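Local coordinates for conserved exported protein (Bacteroides fragilis, PDB 3CLW), which is of unknown function but may hydrolyse O-glycosidic bonds, as its TIM-barrel relatives of glycoside hydrolase family 30 do, at residues N67-I72 with L126-S131; F163-A168 with N179-N184; S25-C30 with Q355-V360; G121-L126 with Q174-N179. All coordinates share one frame; numbering follows the deposited sequence.

Interaction 1. Residues N67-I72 with L126-S131; sequences NWRVNI and LFFTNS
Two torsions set up the meeting of F128 with N71. F128 holds CG between its backbone N and carbonyl carbon (chi1 76°), which swings the ring back across the neighbouring strand, while N71 directs CG trans to its own N (chi1 -173°) and so lays its amide over one face of that ring. The two planes are only 17° from parallel. ND2 of N71 lies over this face of the phenyl; the opposite face receives NH2 of R69, 3.8 Å from CG of F128, an off-centre cation-pi contact. A salt bridge to E231 and a hydrogen bond to Q355 hold the guanidinium in place, and CD2 of L126 covers one of its faces.

The carbonyl of F128 accepts twice: I72 N approaches it at 2.8 Å, and N71 ND2 at 3.2 Å from above the carbonyl plane. One water joins N71 OD1 to N130 ND2, while a second ties together N71 ND2, I72 O and N130 N, so both ends of the asparagine amide are engaged. V70 N gives the shortest backbone bond, 2.7 Å to L126 O.

Across the sheet, I72 sets CD1 over the face of F127, 3.7 Å from the ring centroid, with V70 running beside the same ring. That side turns to M114 of helix 108-119. Strands 68-71 and 125-128 are adjacent parallel strands of the TIM barrel, R69, N71, L126 and F128 facing its interior and V70 and F127 the helix layer outside.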
# COMPACT_ATOMS: atom_id res chain seq x y z
N ASN A 67 -8.01 -2.28 3.46
CA ASN A 67 -7.35 -1.53 4.53
C ASN A 67 -7.32 -0.08 4.03
O ASN A 67 -7.49 0.15 2.81
CB ASN A 67 -5.93 -2.05 4.79
CG ASN A 67 -5.16 -1.23 5.85
OD1 ASN A 67 -5.48 -1.25 7.04
ND2 ASN A 67 -4.15 -0.51 5.41
N TRP A 68 -7.15 0.87 4.94
CA TRP A 68 -7.01 2.31 4.57
C TRP A 68 -5.93 2.91 5.46
O TRP A 68 -5.97 2.73 6.68
CB TRP A 68 -8.34 3.06 4.77
CG TRP A 68 -8.37 4.55 4.36
CD1 TRP A 68 -8.69 5.63 5.17
CD2 TRP A 68 -8.13 5.10 3.06
NE1 TRP A 68 -8.67 6.80 4.45
CE2 TRP A 68 -8.33 6.50 3.15
CE3 TRP A 68 -7.76 4.53 1.82
CZ2 TRP A 68 -8.14 7.36 2.04
CZ3 TRP A 68 -7.58 5.39 0.71
CH2 TRP A 68 -7.78 6.79 0.84
N ARG A 69 -4.95 3.57 4.84
CA ARG A 69 -3.85 4.12 5.63
C ARG A 69 -4.11 5.61 5.94
O ARG A 69 -4.23 6.44 5.03
CB ARG A 69 -2.50 3.93 4.94
CG ARG A 69 -2.09 2.46 4.70
CD ARG A 69 -0.81 2.36 3.83
NE ARG A 69 0.30 3.12 4.40
CZ ARG A 69 1.27 2.62 5.18
NH1 ARG A 69 1.31 1.31 5.49
NH2 ARG A 69 2.20 3.43 5.64
N VAL A 70 -4.20 5.93 7.23
CA VAL A 70 -4.47 7.28 7.71
C VAL A 70 -3.18 7.97 8.23
O VAL A 70 -2.50 7.46 9.13
CB VAL A 70 -5.59 7.25 8.79
CG1 VAL A 70 -5.83 8.65 9.42
CG2 VAL A 70 -6.85 6.69 8.19
N ASN A 71 -2.86 9.12 7.64
CA ASN A 71 -1.72 9.93 8.05
C ASN A 71 -2.07 10.76 9.29
O ASN A 71 -2.74 11.80 9.20
CB ASN A 71 -1.28 10.87 6.90
CG ASN A 71 0.03 11.63 7.22
OD1 ASN A 71 0.27 12.71 6.70
ND2 ASN A 71 0.86 11.08 8.07
N ILE A 72 -1.58 10.30 10.44
CA ILE A 72 -1.70 11.04 11.67
C ILE A 72 -0.72 12.21 11.57
O ILE A 72 0.50 12.02 11.40
CB ILE A 72 -1.43 10.13 12.89
CG1 ILE A 72 -2.47 8.99 12.94
CG2 ILE A 72 -1.43 10.93 14.16
CD1 ILE A 72 -3.94 9.43 13.02
N LEU A 126 -5.00 1.55 9.33
CA LEU A 126 -3.61 1.68 9.78
C LEU A 126 -3.37 3.17 9.95
O LEU A 126 -3.72 3.97 9.05
CB LEU A 126 -2.63 1.07 8.78
CG LEU A 126 -1.11 1.11 9.06
CD1 LEU A 126 -0.35 -0.04 8.36
CD2 LEU A 126 -0.47 2.44 8.70
N PHE A 127 -2.80 3.54 11.10
CA PHE A 127 -2.37 4.92 11.40
C PHE A 127 -0.86 5.04 11.19
O PHE A 127 -0.09 4.25 11.77
CB PHE A 127 -2.68 5.24 12.86
CG PHE A 127 -4.09 5.66 13.10
CD1 PHE A 127 -4.45 6.25 14.30
CD2 PHE A 127 -5.08 5.49 12.11
CE1 PHE A 127 -5.76 6.66 14.51
CE2 PHE A 127 -6.40 5.93 12.31
CZ PHE A 127 -6.74 6.51 13.51
N PHE A 128 -0.44 6.01 10.39
CA PHE A 128 0.98 6.20 10.11
C PHE A 128 1.39 7.65 10.28
O PHE A 128 0.59 8.55 10.06
CB PHE A 128 1.43 5.63 8.72
CG PHE A 128 1.04 6.48 7.53
CD1 PHE A 128 -0.23 6.39 6.96
CD2 PHE A 128 1.95 7.38 6.97
CE1 PHE A 128 -0.59 7.18 5.83
CE2 PHE A 128 1.59 8.19 5.89
CZ PHE A 128 0.31 8.07 5.31
N THR A 129 2.65 7.85 10.71
CA THR A 129 3.26 9.15 10.86
C THR A 129 4.52 9.27 10.00
O THR A 129 5.29 8.28 9.80
CB THR A 129 3.67 9.46 12.32
OG1 THR A 129 4.26 8.28 12.92
CG2 THR A 129 2.50 9.91 13.13
N ASN A 130 4.70 10.50 9.51
CA ASN A 130 5.84 10.97 8.77
C ASN A 130 6.78 11.79 9.65
O ASN A 130 7.93 12.04 9.29
CB ASN A 130 5.37 11.85 7.63
CG ASN A 130 4.87 11.04 6.49
OD1 ASN A 130 5.33 9.91 6.26
ND2 ASN A 130 3.90 11.59 5.76
N SER A 131 6.28 12.20 10.80
CA SER A 131 7.12 12.88 11.77
C SER A 131 6.40 12.79 13.10
O SER A 131 5.17 12.61 13.14
CB SER A 131 7.37 14.36 11.36
OG SER A 131 7.82 15.17 12.45
O HOH W 1 2.70 13.85 6.52
O HOH W 2 2.70 12.64 9.91

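Interaction 2. Residues F163-A168 with N179-N184; sequences FLVKSA and NYISPN
I181 is the bump that strand 179-182 presents to helix 163-168, and the hollow it enters is lined by L164, V165 and A168. The two branches from the isoleucine CB divide the work. Its CD1 methyl enters the notch left beside the small A168, 4.1 Å from the alanine CB and 4.3 Å from CG2 of V165, and it also rests 3.9 Å from L164 O on the helix backbone. Its CG2 methyl instead meets the CD1 methyl of L164 at 3.9 Å. Because L164 and A168 stand one helical turn apart, with alanine as one wall, the longer branch of I181 can press close to the helix.

The complementary bump is L164. Its CD1 methyl drops into the angle between I181 and P183, touching CB of the proline at 3.9 Å as well as the isoleucine methyl. Leucine and proline lie nearly at right angles here, the methyl meeting the ring at its CB corner. The elements run roughly antiparallel, 150° between directions, with their axes 9.9 Å apart.

V165 reaches on to A217, I218 and A221 of helix 204-221, while S182, pointing away from helix 163-168, hydrogen-bonds E231 on the other side of the strand. The helix thus covers the outer surface of the barrel. No hydrogen bond or charge pair crosses between the segments; the side chains meet through apolar carbons only, so this contact is held by fit and exclusion of water, without directional bonds to dictate its register.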
# COMPACT_ATOMS: atom_id res chain seq x y z
N PHE A 163 1.30 9.24 22.34
CA PHE A 163 0.53 10.06 21.43
C PHE A 163 -0.14 9.18 20.35
O PHE A 163 -1.34 9.29 20.16
CB PHE A 163 1.40 11.13 20.77
CG PHE A 163 0.78 11.73 19.52
CD1 PHE A 163 -0.30 12.61 19.62
CD2 PHE A 163 1.28 11.41 18.26
CE1 PHE A 163 -0.89 13.17 18.48
CE2 PHE A 163 0.71 11.98 17.09
CZ PHE A 163 -0.40 12.86 17.22
N LEU A 164 0.66 8.34 19.69
CA LEU A 164 0.16 7.39 18.69
C LEU A 164 -0.87 6.39 19.24
O LEU A 164 -1.87 6.12 18.58
CB LEU A 164 1.31 6.61 18.06
CG LEU A 164 2.32 7.41 17.22
CD1 LEU A 164 3.47 6.51 16.84
CD2 LEU A 164 1.60 7.90 15.96
N VAL A 165 -0.64 5.87 20.44
CA VAL A 165 -1.57 4.95 21.07
C VAL A 165 -2.86 5.63 21.50
O VAL A 165 -3.93 5.09 21.28
CB VAL A 165 -0.94 4.16 22.27
CG1 VAL A 165 -2.01 3.51 23.13
CG2 VAL A 165 0.02 3.12 21.74
N LYS A 166 -2.77 6.80 22.13
CA LYS A 166 -3.97 7.56 22.50
C LYS A 166 -4.86 7.92 21.29
O LYS A 166 -6.09 7.91 21.41
CB LYS A 166 -3.63 8.82 23.31
CG LYS A 166 -4.82 9.85 23.38
CD LYS A 166 -4.91 10.48 24.73
CE LYS A 166 -6.12 11.40 24.81
NZ LYS A 166 -6.13 12.12 26.10
N SER A 167 -4.24 8.28 20.17
CA SER A 167 -4.95 8.60 18.92
C SER A 167 -5.70 7.37 18.38
O SER A 167 -6.90 7.45 18.03
CB SER A 167 -3.99 9.13 17.85
OG SER A 167 -3.38 10.34 18.23
N ALA A 168 -4.99 6.24 18.29
CA ALA A 168 -5.62 4.99 17.91
C ALA A 168 -6.76 4.63 18.86
O ALA A 168 -7.84 4.23 18.42
CB ALA A 168 -4.61 3.80 17.83
N ASN A 179 -6.15 -1.11 13.54
CA ASN A 179 -5.48 -2.35 13.90
C ASN A 179 -3.95 -2.30 13.84
O ASN A 179 -3.28 -3.21 14.34
CB ASN A 179 -6.01 -3.48 13.02
CG ASN A 179 -7.51 -3.68 13.17
OD1 ASN A 179 -8.05 -3.59 14.28
ND2 ASN A 179 -8.19 -3.93 12.06
N TYR A 180 -3.40 -1.24 13.24
CA TYR A 180 -1.95 -1.12 13.04
C TYR A 180 -1.48 0.31 13.24
O TYR A 180 -2.23 1.26 12.97
CB TYR A 180 -1.56 -1.55 11.63
CG TYR A 180 -2.23 -2.83 11.12
CD1 TYR A 180 -3.42 -2.78 10.37
CD2 TYR A 180 -1.65 -4.08 11.37
CE1 TYR A 180 -4.02 -3.95 9.89
CE2 TYR A 180 -2.24 -5.25 10.92
CZ TYR A 180 -3.42 -5.18 10.17
OH TYR A 180 -3.96 -6.36 9.72
N ILE A 181 -0.26 0.46 13.75
CA ILE A 181 0.41 1.75 13.89
C ILE A 181 1.78 1.65 13.28
O ILE A 181 2.56 0.79 13.69
CB ILE A 181 0.60 2.20 15.35
CG1 ILE A 181 -0.73 2.57 16.00
CG2 ILE A 181 1.55 3.42 15.43
CD1 ILE A 181 -0.71 2.53 17.51
N SER A 182 2.06 2.54 12.35
CA SER A 182 3.34 2.59 11.67
C SER A 182 4.07 3.90 12.02
O SER A 182 3.76 4.96 11.48
CB SER A 182 3.10 2.40 10.17
OG SER A 182 4.32 2.40 9.48
N PRO A 183 5.01 3.84 12.99
CA PRO A 183 5.58 5.08 13.56
C PRO A 183 6.60 5.78 12.65
O PRO A 183 6.80 7.00 12.77
CB PRO A 183 6.24 4.59 14.87
CG PRO A 183 6.69 3.18 14.54
CD PRO A 183 5.59 2.63 13.62
N ASN A 184 7.20 5.05 11.73
CA ASN A 184 8.30 5.63 10.94
C ASN A 184 8.16 5.32 9.46
O ASN A 184 7.84 4.18 9.08
CB ASN A 184 9.65 5.09 11.42
CG ASN A 184 9.96 5.48 12.87
OD1 ASN A 184 9.41 4.88 13.82
ND2 ASN A 184 10.84 6.48 13.05

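Interaction 3. Residues S25-C30 with Q355-V360; sequences SDAWRC and QWWTAV
W28 and W357 meet as a T: the benzo edge of W357 points at the face of W28, the planes 88° apart and the six-membered ring centroids 5.0 Å from each other. CZ2 of W357 leads, 3.6 Å from CH2 of W28, and sits over the six-membered ring of the W28 indole. A27 adds its CB obliquely to the W357 indole, 3.4 Å from CH2, while T358 CG2 lies over one face of that same indole. W28 is the centre of a classic gamma turn, with R29 N bonded to A27 O at 2.7 Å and a positive phi of 74°, which is consistent with its ring being turned toward W357.

Behind the aromatic pair the backbones join. S25 N donates to W357 O, and A359 N returns a bond to S25 O at 3.1 Å. These two bonds prolong the pairing of the end of strand 6-25 with strand 353-356, the first and last strands of the TIM barrel, where the cylinder closes on itself. They lie at the C-terminal ends of both strands, the end that carries the active site in enzymes of this fold, and the chain turns a corner at W357.

R29 reaches instead to V360. Bent at chi3 (-93°), it turns its guanidinium edge to V360 O and grips that single oxygen side-on: NH2, at 3.0 Å, comes in the carbonyl plane on a lone pair, whereas NE, at 2.9 Å, comes from above the plane. The hydroxyl of T358 donates to the same oxygen, again from above, giving V360 O three donors, and R29 CB packs 3.7 Å from V360 CG2.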
# COMPACT_ATOMS: atom_id res chain seq x y z
N SER A 25 -3.54 5.20 0.64
CA SER A 25 -3.24 6.17 1.67
C SER A 25 -4.10 7.44 1.51
O SER A 25 -4.40 7.87 0.39
CB SER A 25 -1.73 6.48 1.55
OG SER A 25 -1.32 7.35 2.55
N ASP A 26 -4.50 8.02 2.64
CA ASP A 26 -5.24 9.29 2.68
C ASP A 26 -4.38 10.57 2.61
O ASP A 26 -4.87 11.68 2.79
CB ASP A 26 -6.10 9.30 3.94
CG ASP A 26 -5.34 9.74 5.19
OD1 ASP A 26 -4.10 9.84 5.17
OD2 ASP A 26 -6.03 10.00 6.20
N ALA A 27 -3.08 10.40 2.39
CA ALA A 27 -2.12 11.49 2.72
C ALA A 27 -2.36 12.74 1.87
O ALA A 27 -2.67 12.64 0.65
CB ALA A 27 -0.72 11.00 2.55
N TRP A 28 -2.23 13.91 2.52
CA TRP A 28 -2.17 15.21 1.86
C TRP A 28 -3.50 15.71 1.31
O TRP A 28 -3.99 16.73 1.78
CB TRP A 28 -1.11 15.24 0.77
CG TRP A 28 0.27 14.94 1.25
CD1 TRP A 28 0.74 14.97 2.55
CD2 TRP A 28 1.38 14.55 0.43
NE1 TRP A 28 2.08 14.61 2.56
CE2 TRP A 28 2.49 14.36 1.28
CE3 TRP A 28 1.54 14.37 -0.95
CZ2 TRP A 28 3.73 13.98 0.79
CZ3 TRP A 28 2.81 14.01 -1.44
CH2 TRP A 28 3.88 13.82 -0.57
N ARG A 29 -4.10 14.96 0.39
CA ARG A 29 -5.25 15.42 -0.39
C ARG A 29 -6.63 15.16 0.17
O ARG A 29 -7.54 15.98 0.02
CB ARG A 29 -5.08 14.97 -1.86
CG ARG A 29 -3.72 15.47 -2.35
CD ARG A 29 -3.42 15.20 -3.77
NE ARG A 29 -2.69 13.97 -3.98
CZ ARG A 29 -1.38 13.84 -4.10
NH1 ARG A 29 -0.54 14.85 -3.96
NH2 ARG A 29 -0.90 12.64 -4.36
N CYS A 30 -6.78 14.03 0.86
CA CYS A 30 -8.05 13.64 1.43
C CYS A 30 -8.54 14.58 2.52
O CYS A 30 -9.77 14.73 2.74
CB CYS A 30 -7.98 12.18 1.93
SG CYS A 30 -7.91 11.03 0.51
N GLN A 355 -0.05 -2.13 -0.99
CA GLN A 355 -0.64 -0.83 -0.62
C GLN A 355 -0.14 0.32 -1.49
O GLN A 355 1.08 0.50 -1.67
CB GLN A 355 -0.39 -0.53 0.86
CG GLN A 355 -0.53 -1.79 1.77
CD GLN A 355 -0.55 -1.46 3.24
OE1 GLN A 355 0.35 -0.79 3.73
NE2 GLN A 355 -1.58 -1.93 3.95
N TRP A 356 -1.08 1.04 -2.08
CA TRP A 356 -0.78 2.29 -2.79
C TRP A 356 -0.29 3.37 -1.84
O TRP A 356 -0.58 3.32 -0.65
CB TRP A 356 -2.06 2.83 -3.49
CG TRP A 356 -2.35 2.17 -4.75
CD1 TRP A 356 -3.29 1.19 -4.98
CD2 TRP A 356 -1.71 2.41 -6.00
NE1 TRP A 356 -3.27 0.83 -6.30
CE2 TRP A 356 -2.31 1.56 -6.95
CE3 TRP A 356 -0.68 3.28 -6.42
CZ2 TRP A 356 -1.91 1.53 -8.29
CZ3 TRP A 356 -0.28 3.25 -7.75
CH2 TRP A 356 -0.90 2.40 -8.67
N TRP A 357 0.43 4.35 -2.38
CA TRP A 357 0.58 5.64 -1.76
C TRP A 357 -0.79 6.38 -1.89
O TRP A 357 -1.87 5.74 -1.80
CB TRP A 357 1.79 6.37 -2.41
CG TRP A 357 2.09 7.79 -2.01
CD1 TRP A 357 2.33 8.83 -2.87
CD2 TRP A 357 2.15 8.36 -0.68
NE1 TRP A 357 2.54 9.99 -2.17
CE2 TRP A 357 2.43 9.73 -0.83
CE3 TRP A 357 1.97 7.84 0.61
CZ2 TRP A 357 2.55 10.61 0.26
CZ3 TRP A 357 2.09 8.70 1.69
CH2 TRP A 357 2.38 10.08 1.51
N THR A 358 -0.80 7.68 -2.06
CA THR A 358 -2.07 8.42 -2.11
C THR A 358 -3.07 7.81 -3.14
O THR A 358 -2.71 7.58 -4.29
CB THR A 358 -1.84 9.87 -2.46
OG1 THR A 358 -1.19 9.93 -3.74
CG2 THR A 358 -0.94 10.59 -1.40
N ALA A 359 -4.30 7.54 -2.71
CA ALA A 359 -5.38 7.09 -3.60
C ALA A 359 -5.67 8.11 -4.75
O ALA A 359 -6.07 7.72 -5.86
CB ALA A 359 -6.63 6.86 -2.79
N VAL A 360 -5.46 9.40 -4.48
CA VAL A 360 -5.72 10.46 -5.46
C VAL A 360 -4.46 11.28 -5.66
O VAL A 360 -3.54 11.32 -4.79
CB VAL A 360 -6.93 11.37 -5.04
CG1 VAL A 360 -8.19 10.56 -4.83
CG2 VAL A 360 -6.60 12.13 -3.76

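Interaction 4. Residues G121-L126 with Q174-N179; sequences GMNNFL and QGFHVN
Where two neighbouring parallel strands of the barrel begin, at its N-terminal end, N123 and H177 lie one above the other. The amide and imidazole planes are 3° apart, and ND2 of N123 hovers 3.8 Å over the centre of the H177 ring. The same asparagine binds the backbone at both ends of its amide: OD1 accepts H177 N at 2.8 Å, from above its carbonyl plane, and ND2 donates to G175 O at 2.9 Å, close to in-plane for both groups. It thereby holds the inverse gamma turn centred on H177 against the 121-126 segment.

Regular pairing then starts, F125 N to H177 O and N179 N to F125 O, both 2.9 Å. Beside it N179 ND2 donates to N124 OD1, and a water bridges that ND2 to N123 O.

Beneath the polar edge, F176 turns its ring edge toward the face of F125 in an offset T, centroids 5.8 Å apart; both rings pack on M114 of helix 108-119. G121 and G175 each take positive phi at the end of the preceding helix. Both segments are helix-to-strand connections of the TIM barrel, each here closed by a glycine in a Schellman motif.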
# COMPACT_ATOMS: atom_id res chain seq x y z
N GLY A 121 -18.59 -0.68 4.56
CA GLY A 121 -18.27 -2.03 5.03
C GLY A 121 -16.77 -2.31 5.15
O GLY A 121 -16.36 -3.46 5.23
N MET A 122 -15.95 -1.26 5.16
CA MET A 122 -14.51 -1.41 5.30
C MET A 122 -14.13 -0.73 6.63
O MET A 122 -14.12 0.50 6.73
CB MET A 122 -13.79 -0.75 4.11
CG MET A 122 -12.33 -1.17 3.87
SD MET A 122 -11.11 -1.06 5.19
CE MET A 122 -10.93 0.68 5.29
N ASN A 123 -13.84 -1.55 7.64
CA ASN A 123 -13.48 -1.01 8.94
C ASN A 123 -12.15 -1.65 9.40
O ASN A 123 -12.11 -2.50 10.30
CB ASN A 123 -14.64 -1.18 9.95
CG ASN A 123 -14.47 -0.32 11.20
OD1 ASN A 123 -13.45 0.36 11.37
ND2 ASN A 123 -15.47 -0.35 12.09
N ASN A 124 -11.08 -1.25 8.73
CA ASN A 124 -9.76 -1.78 8.97
C ASN A 124 -8.78 -0.69 8.65
O ASN A 124 -8.54 -0.39 7.48
CB ASN A 124 -9.50 -3.07 8.16
CG ASN A 124 -8.07 -3.59 8.32
OD1 ASN A 124 -7.43 -3.39 9.35
ND2 ASN A 124 -7.57 -4.28 7.29
N PHE A 125 -8.22 -0.08 9.69
CA PHE A 125 -7.38 1.08 9.51
C PHE A 125 -5.94 0.90 10.04
O PHE A 125 -5.69 0.22 11.03
CB PHE A 125 -8.03 2.32 10.14
CG PHE A 125 -9.39 2.66 9.58
CD1 PHE A 125 -10.56 2.14 10.18
CD2 PHE A 125 -9.51 3.49 8.47
CE1 PHE A 125 -11.82 2.46 9.68
CE2 PHE A 125 -10.79 3.81 7.94
CZ PHE A 125 -11.94 3.28 8.54
N LEU A 126 -5.00 1.55 9.33
CA LEU A 126 -3.61 1.68 9.78
C LEU A 126 -3.37 3.17 9.95
O LEU A 126 -3.72 3.97 9.05
CB LEU A 126 -2.63 1.07 8.78
CG LEU A 126 -1.11 1.11 9.06
CD1 LEU A 126 -0.35 -0.04 8.36
CD2 LEU A 126 -0.47 2.44 8.70
N GLN A 174 -14.52 5.41 19.08
CA GLN A 174 -15.49 5.86 18.11
C GLN A 174 -15.95 4.77 17.13
O GLN A 174 -16.66 5.07 16.19
CB GLN A 174 -14.90 7.00 17.30
CG GLN A 174 -14.37 8.11 18.13
CD GLN A 174 -15.36 9.18 18.30
OE1 GLN A 174 -16.27 9.10 19.13
NE2 GLN A 174 -15.21 10.23 17.49
N GLY A 175 -15.51 3.54 17.31
CA GLY A 175 -15.95 2.47 16.45
C GLY A 175 -15.10 2.21 15.22
O GLY A 175 -15.53 1.48 14.32
N PHE A 176 -13.89 2.77 15.17
CA PHE A 176 -13.00 2.49 14.04
C PHE A 176 -11.92 1.43 14.41
O PHE A 176 -11.23 1.59 15.42
CB PHE A 176 -12.38 3.77 13.48
CG PHE A 176 -13.39 4.80 13.00
CD1 PHE A 176 -13.75 5.89 13.81
CD2 PHE A 176 -13.98 4.69 11.74
CE1 PHE A 176 -14.66 6.86 13.37
CE2 PHE A 176 -14.90 5.66 11.29
CZ PHE A 176 -15.24 6.74 12.12
N HIS A 177 -11.79 0.36 13.64
CA HIS A 177 -10.80 -0.71 14.00
C HIS A 177 -9.44 -0.30 13.49
O HIS A 177 -9.06 -0.66 12.41
CB HIS A 177 -11.19 -2.09 13.48
CG HIS A 177 -12.54 -2.54 13.94
ND1 HIS A 177 -13.31 -3.43 13.22
CD2 HIS A 177 -13.28 -2.19 15.02
CE1 HIS A 177 -14.46 -3.63 13.84
NE2 HIS A 177 -14.46 -2.89 14.94
N VAL A 178 -8.77 0.53 14.26
CA VAL A 178 -7.40 0.90 13.98
C VAL A 178 -6.57 -0.27 14.48
O VAL A 178 -6.33 -0.41 15.68
CB VAL A 178 -7.02 2.17 14.74
CG1 VAL A 178 -5.54 2.55 14.44
CG2 VAL A 178 -8.03 3.29 14.41
N ASN A 179 -6.15 -1.11 13.54
CA ASN A 179 -5.48 -2.35 13.90
C ASN A 179 -3.95 -2.30 13.84
O ASN A 179 -3.28 -3.21 14.34
CB ASN A 179 -6.01 -3.48 13.02
CG ASN A 179 -7.51 -3.68 13.17
OD1 ASN A 179 -8.05 -3.59 14.28
ND2 ASN A 179 -8.19 -3.93 12.06
O HOH W 3 -10.99 -4.96 11.50

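How the interactions relate
Interactions 1 and 4 work on strand 125-128 from opposite neighbours, sharing L126, while interaction 4 meets interaction 2 at N179 on strand 178-182. Interactions 1 and 2 are wholly buried. The inner face of the first mixes charge, amide and aromatic groups, while its outer face is apolar; the second, on the outside beneath a helix, is purely apolar. Interaction 4, partly exposed at the N-terminal end, adds asparagine side-chain bonds to the backbone pairing. At the C-terminal end, interaction 3 is largely buried, with W28, R29 and W357 partly exposed, and combines a tryptophan pair with an arginine grip. It joins interaction 1 through D26, which bonds N71 N, whereas T129 and P183 link interactions 1 and 2.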